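Local coordinates for protein nine-heme cytochrome c (Desulfovibrio desulfuricans, PDB 1OFW) that carries electrons through nine c-type hemes and may form part of a transmembrane redox complex that delivers electrons to the cytoplasm for sulfate reduction, at residues A[27-32]-A[140-145]. Residues are numbered along the deposited sequence; the frame is centred on the assembly and turned at random.
Sequences GAAMKP and EQMQKG. With HEC (heme c), chain G.
Propionate oxygen O2A of the heme accepts a hydrogen bond from the backbone N of M30, 2.8 Å long and moderately bent, with 148° at the hydrogen. The small CB of A29 packs against the same O2A, 3.4 Å away. M30 then turns its side chain onto the macrocycle: CG sits beside the backbone N (chi1 -58°), and further bends at chi2 and chi3 curl the flexible thioether over the porphyrin, with CG 3.4 Å from heme C4A and CE near C1B and C2B. H131, an axial ligand of heme 5, touches M30 and hydrogen-bonds through ND1 to the O of K31. Residues A29 to P32 of this loop of the class III cytochrome c fold, between strands 13-16 and 33-36, line the heme pocket. Its other flank meets helix 139-147 through M142. With CG anti to the backbone N (chi1 179°), that long, unbranched side chain leaves the helix and places SD 3.4 Å from CG of P32, the two side chains crossing at a slant. The terminal CE lies 3.8 Å from CB of A29 and equally near the O of M30. Rigid P32 offers M142 a compact apolar ring, and F17 and M137 pack against it too. Near the start of the loop segment, Q143 folds back; its NE2 hydrogen-bonds to the O of N24 and makes only a van der Waals approach to the N of G27, whose positive phi favours glycine.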
loop_
_atom_site.group_PDB
_atom_site.type_symbol
_atom_site.label_atom_id
_atom_site.label_comp_id
_atom_site.label_asym_id
_atom_site.label_seq_id
_atom_site.Cartn_x
_atom_site.Cartn_y
_atom_site.Cartn_z
ATOM N N GLY A 27 14.042 20.363 13.886
ATOM C CA GLY A 27 13.747 19.321 12.894
ATOM C C GLY A 27 12.646 18.390 13.373
ATOM O O GLY A 27 12.692 17.161 13.182
ATOM N N ALA A 28 11.654 19.006 13.991
ATOM C CA ALA A 28 10.465 18.298 14.454
ATOM C C ALA A 28 9.673 17.930 13.201
ATOM O O ALA A 28 9.015 18.785 12.614
ATOM C CB ALA A 28 9.675 19.180 15.412
ATOM N N ALA A 29 9.731 16.684 12.759
ATOM C CA ALA A 29 9.205 16.281 11.476
ATOM C C ALA A 29 9.376 14.783 11.232
ATOM O O ALA A 29 10.176 14.113 11.881
ATOM C CB ALA A 29 9.955 17.013 10.376
ATOM N N MET A 30 8.615 14.305 10.249
ATOM C CA MET A 30 8.899 12.974 9.721
ATOM C C MET A 30 10.253 12.963 9.015
ATOM O O MET A 30 10.782 14.012 8.624
ATOM C CB MET A 30 7.838 12.551 8.695
ATOM C CG MET A 30 6.415 12.536 9.229
ATOM S SD MET A 30 6.119 11.193 10.399
ATOM C CE MET A 30 6.216 9.783 9.302
ATOM N N LYS A 31 10.836 11.785 8.788
ATOM C CA LYS A 31 11.955 11.650 7.871
ATOM C C LYS A 31 11.513 12.189 6.524
ATOM O O LYS A 31 10.390 11.928 6.088
ATOM C CB LYS A 31 12.392 10.197 7.685
ATOM C CG LYS A 31 13.033 9.630 8.954
ATOM C CD LYS A 31 13.387 8.178 8.697
ATOM C CE LYS A 31 14.159 7.605 9.869
ATOM N NZ LYS A 31 14.524 6.191 9.517
ATOM N N PRO A 32 12.356 12.961 5.835
ATOM C CA PRO A 32 12.020 13.334 4.466
ATOM C C PRO A 32 11.791 12.135 3.555
ATOM O O PRO A 32 12.235 11.027 3.827
ATOM C CB PRO A 32 13.232 14.157 4.029
ATOM C CG PRO A 32 13.789 14.701 5.314
ATOM C CD PRO A 32 13.595 13.569 6.325
ATOM N N GLU A 140 21.890 19.593 9.856
ATOM C CA GLU A 140 22.077 20.811 9.067
ATOM C C GLU A 140 21.480 20.715 7.661
ATOM O O GLU A 140 20.855 21.673 7.167
ATOM C CB GLU A 140 23.593 21.104 9.027
ATOM C CG GLU A 140 24.236 20.854 10.399
ATOM C CD GLU A 140 24.772 19.466 10.663
ATOM O OE1 GLU A 140 25.744 18.984 10.027
ATOM O OE2 GLU A 140 24.253 18.768 11.548
ATOM N N GLN A 141 21.664 19.568 7.004
ATOM C CA GLN A 141 21.040 19.341 5.696
ATOM C C GLN A 141 19.516 19.376 5.795
ATOM O O GLN A 141 18.812 19.940 4.972
ATOM C CB GLN A 141 21.531 18.007 5.140
ATOM C CG GLN A 141 22.879 18.097 4.434
ATOM C CD GLN A 141 23.451 16.723 4.132
ATOM O OE1 GLN A 141 23.221 15.722 4.788
ATOM N NE2 GLN A 141 24.239 16.715 3.068
ATOM N N MET A 142 18.971 18.778 6.851
ATOM C CA MET A 142 17.499 18.865 7.066
ATOM C C MET A 142 17.018 20.278 7.143
ATOM O O MET A 142 16.005 20.650 6.561
ATOM C CB MET A 142 17.184 18.051 8.334
ATOM C CG MET A 142 15.694 18.070 8.690
ATOM S SD MET A 142 14.726 17.093 7.510
ATOM C CE MET A 142 13.165 16.989 8.364
ATOM N N GLN A 143 17.775 21.141 7.893
ATOM C CA GLN A 143 17.379 22.530 8.006
ATOM C C GLN A 143 17.387 23.242 6.667
ATOM O O GLN A 143 16.496 23.986 6.286
ATOM C CB GLN A 143 18.311 23.324 8.955
ATOM C CG GLN A 143 18.129 22.919 10.421
ATOM C CD GLN A 143 16.718 23.231 10.894
ATOM O OE1 GLN A 143 16.268 24.380 10.790
ATOM N NE2 GLN A 143 16.018 22.190 11.328
ATOM N N LYS A 144 18.452 22.975 5.898
ATOM C CA LYS A 144 18.508 23.608 4.579
ATOM C C LYS A 144 17.391 23.141 3.670
ATOM O O LYS A 144 16.853 23.889 2.866
ATOM C CB LYS A 144 19.872 23.362 3.929
ATOM C CG LYS A 144 21.050 23.861 4.768
ATOM C CD LYS A 144 22.394 23.614 4.080
ATOM C CE LYS A 144 23.382 24.717 4.472
ATOM N NZ LYS A 144 24.787 24.213 4.562
ATOM N N GLY A 145 17.024 21.855 3.853
ATOM C CA GLY A 145 15.937 21.342 3.034
ATOM C C GLY A 145 14.629 22.033 3.309
ATOM O O GLY A 145 13.817 22.429 2.484
HETATM FE FE HEC G . 3.756 11.287 4.991
HETATM C CHA HEC G . 4.657 14.571 4.613
HETATM C CHB HEC G . 3.131 11.869 8.291
HETATM C CHC HEC G . 2.804 8.035 5.378
HETATM C CHD HEC G . 4.342 10.749 1.670
HETATM N NA HEC G . 3.847 12.900 6.166
HETATM C C1A HEC G . 4.209 14.218 5.851
HETATM C C2A HEC G . 3.972 15.095 6.974
HETATM C C3A HEC G . 3.548 14.324 7.984
HETATM C C4A HEC G . 3.479 12.946 7.503
HETATM C CMA HEC G . 3.187 14.738 9.424
HETATM C CAA HEC G . 4.163 16.617 6.934
HETATM C CBA HEC G . 5.631 17.053 7.121
HETATM C CGA HEC G . 6.206 16.746 8.488
HETATM O O1A HEC G . 5.629 17.257 9.497
HETATM O O2A HEC G . 7.237 16.033 8.546
HETATM N NB HEC G . 3.116 10.190 6.528
HETATM C C1B HEC G . 2.974 10.568 7.853
HETATM C C2B HEC G . 2.651 9.412 8.666
HETATM C C3B HEC G . 2.545 8.354 7.828
HETATM C C4B HEC G . 2.824 8.836 6.498
HETATM C CMB HEC G . 2.522 9.457 10.200
HETATM C CAB HEC G . 2.240 6.882 8.124
HETATM C CBB HEC G . 0.933 6.759 8.972
HETATM N NC HEC G . 3.642 9.714 3.780
HETATM C C1C HEC G . 3.218 8.443 4.123
HETATM C C2C HEC G . 3.274 7.597 2.966
HETATM C C3C HEC G . 3.713 8.343 1.928
HETATM C C4C HEC G . 3.918 9.671 2.436
HETATM C CMC HEC G . 2.922 6.095 3.027
HETATM C CAC HEC G . 4.060 7.902 0.494
HETATM C CBC HEC G . 2.898 7.172 -0.220
HETATM N ND HEC G . 4.401 12.410 3.469
HETATM C C1D HEC G . 4.646 11.988 2.181
HETATM C C2D HEC G . 5.299 13.053 1.434
HETATM C C3D HEC G . 5.417 14.099 2.267
HETATM C C4D HEC G . 4.812 13.736 3.520
HETATM C CMD HEC G . 5.742 12.949 -0.046
HETATM C CAD HEC G . 6.093 15.454 1.958
HETATM C CBD HEC G . 7.621 15.362 2.252
HETATM C CGD HEC G . 7.952 15.500 3.710
HETATM O O1D HEC G . 8.618 14.620 4.342
HETATM O O2D HEC G . 7.552 16.554 4.275
#